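Local coordinates for protein, Family 18 Chitinase (Crocus vernus, PDB 3SIM), which probably hydrolyses the beta-1,4 linkages of chitin, as a plant glycosyl hydrolase of family 18 built on a TIM barrel, at residues 157-162 with 181-186; 215-220 with 245-250; 137-142 with 174-179. One frame throughout, in Å; residues are numbered along the deposited sequence.

Contact 1. Residues 157-162 with 181-186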
# COMPACT_ATOMS: atom_id res chain seq x y z
N ALA A 157 5.91 -6.09 -6.02
CA ALA A 157 5.88 -4.69 -5.65
C ALA A 157 4.69 -3.88 -6.20
O ALA A 157 4.30 -4.05 -7.32
CB ALA A 157 7.15 -4.05 -6.00
N SER A 158 4.19 -2.98 -5.37
CA SER A 158 3.10 -2.06 -5.64
C SER A 158 3.43 -0.58 -5.31
O SER A 158 4.27 -0.29 -4.52
CB SER A 158 1.87 -2.44 -4.82
OG SER A 158 2.11 -2.41 -3.45
N ILE A 159 2.67 0.31 -5.91
CA ILE A 159 2.73 1.73 -5.61
C ILE A 159 1.34 2.25 -5.20
O ILE A 159 0.38 1.73 -5.63
CB ILE A 159 3.37 2.58 -6.75
CG1 ILE A 159 2.62 2.45 -8.07
CG2 ILE A 159 4.78 2.26 -6.95
CD1 ILE A 159 3.15 3.28 -9.18
N SER A 160 1.27 3.30 -4.39
CA SER A 160 0.01 3.82 -3.94
C SER A 160 -0.18 5.34 -4.17
O SER A 160 -0.32 6.04 -3.27
CB SER A 160 -0.31 3.39 -2.50
OG SER A 160 -0.02 2.09 -2.18
N PRO A 161 -0.20 5.77 -5.41
CA PRO A 161 -0.37 7.17 -5.76
C PRO A 161 -1.80 7.76 -5.61
O PRO A 161 -2.74 7.10 -5.29
CB PRO A 161 0.11 7.22 -7.21
CG PRO A 161 -0.24 6.04 -7.74
CD PRO A 161 -0.20 4.99 -6.63
N PHE A 162 -1.89 9.06 -5.84
CA PHE A 162 -3.11 9.85 -5.90
C PHE A 162 -2.79 11.14 -6.69
O PHE A 162 -1.65 11.39 -6.97
CB PHE A 162 -3.74 10.12 -4.52
CG PHE A 162 -2.77 10.60 -3.49
CD1 PHE A 162 -1.97 9.73 -2.75
CD2 PHE A 162 -2.62 11.94 -3.26
CE1 PHE A 162 -1.09 10.22 -1.83
CE2 PHE A 162 -1.73 12.39 -2.35
CZ PHE A 162 -0.97 11.53 -1.65
N ASN A 181 4.27 -4.53 -10.13
CA ASN A 181 3.15 -5.42 -10.31
C ASN A 181 1.71 -4.90 -10.42
O ASN A 181 1.01 -5.38 -11.22
CB ASN A 181 3.22 -6.57 -9.36
CG ASN A 181 4.47 -7.37 -9.56
OD1 ASN A 181 4.59 -8.10 -10.45
ND2 ASN A 181 5.39 -7.13 -8.77
N HIS A 182 1.33 -3.97 -9.57
CA HIS A 182 0.02 -3.32 -9.54
C HIS A 182 0.04 -1.98 -8.79
O HIS A 182 0.98 -1.66 -8.14
CB HIS A 182 -1.09 -4.21 -8.99
CG HIS A 182 -0.75 -4.87 -7.70
ND1 HIS A 182 -1.06 -4.34 -6.49
CD2 HIS A 182 -0.09 -6.01 -7.44
CE1 HIS A 182 -0.63 -5.12 -5.54
NE2 HIS A 182 -0.03 -6.14 -6.10
N ILE A 183 -1.05 -1.26 -8.89
CA ILE A 183 -1.16 0.09 -8.45
C ILE A 183 -2.40 0.26 -7.58
O ILE A 183 -3.49 0.19 -8.03
CB ILE A 183 -1.16 1.05 -9.64
CG1 ILE A 183 0.00 0.77 -10.55
CG2 ILE A 183 -1.14 2.51 -9.18
CD1 ILE A 183 -0.06 1.47 -11.75
N ASN A 184 -2.15 0.44 -6.31
CA ASN A 184 -3.17 0.67 -5.35
C ASN A 184 -3.54 2.15 -5.24
O ASN A 184 -3.17 2.81 -4.32
CB ASN A 184 -2.83 0.03 -4.01
CG ASN A 184 -2.40 -1.44 -4.11
OD1 ASN A 184 -2.91 -2.24 -4.87
ND2 ASN A 184 -1.50 -1.78 -3.27
N TYR A 185 -4.30 2.63 -6.23
CA TYR A 185 -4.62 4.04 -6.35
C TYR A 185 -5.54 4.41 -5.22
O TYR A 185 -6.38 3.68 -4.88
CB TYR A 185 -5.23 4.41 -7.71
CG TYR A 185 -5.00 5.80 -8.17
CD1 TYR A 185 -5.96 6.78 -8.03
CD2 TYR A 185 -3.83 6.15 -8.78
CE1 TYR A 185 -5.77 8.07 -8.49
CE2 TYR A 185 -3.60 7.40 -9.21
CZ TYR A 185 -4.56 8.38 -9.06
OH TYR A 185 -4.31 9.64 -9.45
N GLN A 186 -5.25 5.52 -4.61
CA GLN A 186 -5.90 6.02 -3.41
C GLN A 186 -7.14 6.91 -3.79
O GLN A 186 -7.10 8.12 -3.77
CB GLN A 186 -4.87 6.66 -2.45
CG GLN A 186 -3.75 5.79 -1.88
CD GLN A 186 -3.05 6.43 -0.66
OE1 GLN A 186 -1.85 6.55 -0.61
NE2 GLN A 186 -3.83 6.83 0.29

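Contact 2. Residues 215-220 with 245-250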
# COMPACT_ATOMS: atom_id res chain seq x y z
N VAL A 215 -4.46 -1.12 -12.30
CA VAL A 215 -4.95 -0.27 -11.23
C VAL A 215 -6.14 -0.88 -10.47
O VAL A 215 -7.21 -1.05 -10.99
CB VAL A 215 -5.37 1.14 -11.77
CG1 VAL A 215 -5.70 2.08 -10.67
CG2 VAL A 215 -4.37 1.71 -12.71
N LEU A 216 -5.89 -1.16 -9.21
CA LEU A 216 -6.88 -1.44 -8.20
C LEU A 216 -7.74 -0.22 -7.78
O LEU A 216 -7.32 0.90 -7.77
CB LEU A 216 -6.33 -2.12 -6.94
CG LEU A 216 -5.30 -3.25 -6.79
CD1 LEU A 216 -5.81 -4.36 -6.00
CD2 LEU A 216 -4.61 -3.75 -8.03
N ILE A 217 -8.98 -0.50 -7.52
CA ILE A 217 -9.85 0.43 -6.82
C ILE A 217 -9.72 0.33 -5.29
O ILE A 217 -9.19 -0.60 -4.81
CB ILE A 217 -11.28 0.41 -7.31
CG1 ILE A 217 -11.96 -0.93 -6.97
CG2 ILE A 217 -11.41 0.77 -8.80
CD1 ILE A 217 -13.42 -1.05 -7.34
N SER A 218 -10.25 1.29 -4.58
CA SER A 218 -10.07 1.37 -3.14
C SER A 218 -11.10 2.19 -2.37
O SER A 218 -11.74 3.00 -2.90
CB SER A 218 -8.66 1.87 -2.83
OG SER A 218 -8.50 3.17 -3.18
N PHE A 219 -11.18 1.95 -1.09
CA PHE A 219 -11.92 2.75 -0.13
C PHE A 219 -11.25 2.79 1.27
O PHE A 219 -10.49 1.95 1.60
CB PHE A 219 -13.39 2.33 -0.02
CG PHE A 219 -13.61 0.91 0.47
CD1 PHE A 219 -13.64 0.61 1.79
CD2 PHE A 219 -13.85 -0.11 -0.43
CE1 PHE A 219 -13.88 -0.70 2.20
CE2 PHE A 219 -14.08 -1.40 -0.00
CZ PHE A 219 -14.09 -1.69 1.30
N SER A 220 -11.65 3.76 2.06
CA SER A 220 -11.25 3.94 3.44
C SER A 220 -12.39 3.62 4.40
O SER A 220 -13.51 3.87 4.12
CB SER A 220 -10.73 5.35 3.71
OG SER A 220 -10.71 5.72 5.05
N GLY A 245 -14.68 -6.22 -17.47
CA GLY A 245 -13.37 -6.80 -17.43
C GLY A 245 -12.31 -5.84 -16.89
O GLY A 245 -11.20 -5.98 -17.16
N LYS A 246 -12.73 -4.84 -16.15
CA LYS A 246 -11.84 -3.82 -15.62
C LYS A 246 -11.47 -3.84 -14.10
O LYS A 246 -10.91 -2.92 -13.63
CB LYS A 246 -12.37 -2.46 -16.02
CG LYS A 246 -12.39 -2.11 -17.51
CD LYS A 246 -12.61 -0.63 -17.66
CE LYS A 246 -12.97 -0.16 -19.02
NZ LYS A 246 -13.69 1.10 -19.02
N LEU A 247 -11.88 -4.86 -13.37
CA LEU A 247 -11.67 -4.93 -11.95
C LEU A 247 -10.45 -5.79 -11.62
O LEU A 247 -10.51 -6.96 -11.64
CB LEU A 247 -12.90 -5.46 -11.21
CG LEU A 247 -12.81 -5.48 -9.69
CD1 LEU A 247 -12.55 -4.15 -9.15
CD2 LEU A 247 -13.98 -6.15 -9.05
N HIS A 248 -9.32 -5.17 -11.44
CA HIS A 248 -8.08 -5.81 -11.01
C HIS A 248 -8.04 -6.32 -9.58
O HIS A 248 -7.36 -7.26 -9.29
CB HIS A 248 -6.86 -4.94 -11.31
CG HIS A 248 -6.71 -4.61 -12.76
ND1 HIS A 248 -6.32 -5.53 -13.68
CD2 HIS A 248 -6.89 -3.47 -13.43
CE1 HIS A 248 -6.28 -4.98 -14.86
NE2 HIS A 248 -6.63 -3.73 -14.74
N GLY A 249 -8.73 -5.62 -8.70
CA GLY A 249 -8.81 -5.88 -7.29
C GLY A 249 -9.27 -4.71 -6.42
O GLY A 249 -9.52 -3.64 -6.90
N ILE A 250 -9.41 -4.95 -5.13
CA ILE A 250 -9.81 -3.93 -4.19
C ILE A 250 -8.82 -3.79 -3.01
O ILE A 250 -8.43 -4.75 -2.40
CB ILE A 250 -11.22 -4.16 -3.60
CG1 ILE A 250 -12.30 -4.19 -4.65
CG2 ILE A 250 -11.51 -3.18 -2.48
CD1 ILE A 250 -13.48 -4.91 -4.32
O HOH W 1 -9.67 -2.33 -11.11

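Contact 3. Residues 137-142 with 174-179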
# COMPACT_ATOMS: atom_id res chain seq x y z
N PHE A 137 13.83 10.38 -6.84
CA PHE A 137 12.82 9.44 -6.35
C PHE A 137 12.62 8.23 -7.27
O PHE A 137 12.65 7.16 -6.84
CB PHE A 137 11.44 10.16 -6.19
CG PHE A 137 10.31 9.28 -5.64
CD1 PHE A 137 10.34 8.77 -4.34
CD2 PHE A 137 9.25 8.94 -6.42
CE1 PHE A 137 9.27 7.97 -3.90
CE2 PHE A 137 8.26 8.16 -5.95
CZ PHE A 137 8.24 7.71 -4.72
N ALA A 138 12.46 8.44 -8.56
CA ALA A 138 12.29 7.36 -9.49
C ALA A 138 13.48 6.38 -9.51
O ALA A 138 13.29 5.23 -9.50
CB ALA A 138 11.99 7.87 -10.87
N GLU A 139 14.68 6.92 -9.54
CA GLU A 139 15.91 6.18 -9.51
C GLU A 139 16.15 5.41 -8.22
O GLU A 139 16.43 4.29 -8.32
CB GLU A 139 17.12 7.08 -9.75
CG GLU A 139 17.49 7.37 -11.12
CD GLU A 139 18.66 8.38 -11.24
OE1 GLU A 139 19.75 8.13 -10.69
OE2 GLU A 139 18.45 9.40 -11.89
N CYS A 140 15.95 6.02 -7.06
CA CYS A 140 16.10 5.37 -5.79
C CYS A 140 15.12 4.18 -5.64
O CYS A 140 15.55 3.09 -5.38
CB CYS A 140 15.85 6.37 -4.65
SG CYS A 140 17.14 7.55 -4.20
N ILE A 141 13.83 4.43 -5.84
CA ILE A 141 12.84 3.40 -5.75
C ILE A 141 12.98 2.31 -6.82
O ILE A 141 12.84 1.17 -6.52
CB ILE A 141 11.39 3.93 -5.70
CG1 ILE A 141 11.26 5.01 -4.64
CG2 ILE A 141 10.38 2.81 -5.52
CD1 ILE A 141 11.44 4.54 -3.28
N GLY A 142 13.23 2.73 -8.05
CA GLY A 142 13.41 1.80 -9.15
C GLY A 142 14.59 0.87 -8.90
O GLY A 142 14.41 -0.29 -8.97
N ASN A 174 6.94 5.12 -15.57
CA ASN A 174 7.51 5.21 -16.89
C ASN A 174 8.99 4.76 -16.96
O ASN A 174 9.35 4.12 -17.87
CB ASN A 174 7.33 6.59 -17.50
CG ASN A 174 5.87 6.96 -17.73
OD1 ASN A 174 5.51 8.06 -17.54
ND2 ASN A 174 5.08 6.05 -18.14
N GLU A 175 9.77 5.11 -15.98
CA GLU A 175 11.12 4.59 -15.84
C GLU A 175 11.36 3.09 -15.48
O GLU A 175 12.37 2.57 -15.81
CB GLU A 175 12.02 5.53 -15.02
CG GLU A 175 12.14 6.94 -15.59
CD GLU A 175 12.92 7.89 -14.66
OE1 GLU A 175 13.90 7.50 -14.11
OE2 GLU A 175 12.59 9.04 -14.50
N TYR A 176 10.45 2.48 -14.73
CA TYR A 176 10.58 1.13 -14.19
C TYR A 176 9.31 0.25 -14.29
O TYR A 176 9.02 -0.47 -13.39
CB TYR A 176 11.14 1.12 -12.75
CG TYR A 176 12.52 1.70 -12.60
CD1 TYR A 176 13.62 0.91 -12.58
CD2 TYR A 176 12.70 3.06 -12.56
CE1 TYR A 176 14.91 1.46 -12.47
CE2 TYR A 176 13.91 3.62 -12.48
CZ TYR A 176 15.05 2.83 -12.42
OH TYR A 176 16.27 3.42 -12.32
N LYS A 177 8.61 0.31 -15.40
CA LYS A 177 7.29 -0.33 -15.57
C LYS A 177 7.32 -1.84 -15.36
O LYS A 177 6.47 -2.35 -14.73
CB LYS A 177 6.58 0.10 -16.87
CG LYS A 177 5.77 -0.99 -17.57
CD LYS A 177 6.61 -1.72 -18.55
CE LYS A 177 6.85 -0.96 -19.85
NZ LYS A 177 8.17 -1.16 -20.39
N ASN A 178 8.36 -2.51 -15.79
CA ASN A 178 8.48 -3.93 -15.49
C ASN A 178 8.76 -4.35 -14.05
O ASN A 178 8.70 -5.48 -13.75
CB ASN A 178 9.50 -4.60 -16.38
CG ASN A 178 10.83 -4.11 -16.15
OD1 ASN A 178 11.45 -4.34 -15.13
N ALA A 179 9.15 -3.43 -13.19
CA ALA A 179 9.36 -3.72 -11.78
C ALA A 179 8.13 -3.64 -10.85
O ALA A 179 8.16 -4.15 -9.76
CB ALA A 179 10.49 -2.90 -11.22
O HOH W 2 15.68 9.11 -13.39

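Contact 1. Residues 157-162 with 181-186
The ring of Tyr185 is carried against the loop that follows strand 157-159 by CG swung away from the backbone N (chi1 -152°): Pro161 O and Phe162 CA lie over one of its faces, the latter in a CH-pi contact 4.2 Å from the ring centroid and 28° off the normal. Pro161 CG lies within 3.7 Å of Tyr185 CD2. With an alanine in place of Tyr185, Pro161 and Phe162 would probably lose the surface they rest on, and Asp166 the hydroxyl it bonds. The His182 ring has Asn184 at its edge, where ND1 donates to Asn184 OD1 (3.2 Å) close to the ring plane but from above the amide plane. Both strands belong to the parallel barrel of the TIM fold, joined as a beta-alpha-beta unit through helix 166-175, and cross at 41°. On the helix-facing side, Ile159 CG1 lies alongside Ile183 CG2, 3.9 Å away, with Pro161 CD on that same methyl. On the other side, Ser158 and Ser160 both bond Asp123, part of the family's DxxDxDxE signature. Asn184, centre of an inverse gamma turn, donates from N to Ile159 O at 2.9 Å. Gln186 N reaches Pro161 O at 3.0 Å in a nearly straight bond.

Contact 2. Residues 215-220 with 245-250
Ile217 and Leu247 cross at about a right angle where their CD1 methyls meet, 3.7 Å apart, and this pair forms the apolar centre. With CG1 tucked between its backbone N and carbonyl carbon (chi1 67°) and the chain extended beyond, Ile217 also lays CG1 against Ile250 CG1 at 4.0 Å. The other branch of Ile250, CG2, touches Phe219 CE2, the two side chains crossing at a slant. Helices 230-243 and 264-274 pack over this face. On the other side of the strand from Ile217, Leu216 CD1 presses on Gly249 at its carbonyl carbon (3.5 Å). A side chain could hardly be fitted at that glycine, because a CB would come within 2.7 Å of Leu216 CD1. Strand 215-220, helix 230-243 and strand 250-253 make up a beta-alpha-beta unit of the TIM barrel, and strand 250-253 then pairs with strand 2-7 to close the ring. The parallel pairing begins with Ile217 N donating to Gly249 O at 3.2 Å, bent to 138° and approaching 24° out of the carbonyl plane; the Ile250 CA-H points back to Ile217 O. Farther out, the imidazole of His248 turns its edge to the strand, with CD2 3.5 Å from Val215 O. At the polar rim one water donates to Val215 O and Lys246 O and accepts from His248 N at 2.9 Å, while Tyr203 OH gives Val215 O a second partner.

Contact 3. Residues 137-142 with 174-179
Tyr176 lays its ring flat on Gly142, joining two neighbouring helices, 134-150 and 166-175, of the outer layer of the TIM barrel. Being the first residue past the end of helix 166-175, it turns its side chain back toward the other helix. CG is turned opposite the carbonyl carbon (chi1 -62°), and the ring plane stands nearly at right angles to the plane through CA, CB and CG (chi2 -97°). Together the two torsions bring a face of the ring to the helix. Gly142 CA sits 3.4 Å from the ring centroid and only 7° off its normal, a close CH-pi contact centred on the ring. Glycine is what permits it, because a CB would fall 2.3 Å from Tyr176 CE2. That same CE2 lies 3.4 Å from Ala138 O, which also accepts the helical bond from Gly142 N. At the far end of the ring, Tyr176 OH reaches the backbone of Glu139, 4.0 Å from its CA; one turn past Gly142, the side chain of Thr146 also touches Tyr176. Glu175, stretched out along its chain, carries its carboxylate across to the methyl of Ala138, OE1 lying 3.8 Å from CB. The carboxylates of Glu139 and Glu175 keep their nearest oxygens 5.4 Å apart, too far to touch, with a water between them that lies 3.2 Å from Glu139 OE2.

Contacts 1 and 2 are buried and belong to the barrel wall, where strands 182-184 and 215-220 are neighbours: Ile183 O lies 3.0 Å from Leu216 N, and Tyr185 O bonds Ser218 OG. Contact 3 is only partly buried and joins the outer helices, its centre about 22 Å from that of contact 2. It shares helix 166-175 with the beta-alpha-beta unit of contact 1 and touches contact 1 where Ala179 O packs on Ala157 CB. The chemistry follows place: backbone pairing prevails in contact 1, with polar side chains on the inner face of the barrel; contact 2 combines aliphatic packing with one strand bond and a water; contact 3 relies on aromatic packing and has no direct hydrogen bond between its segments.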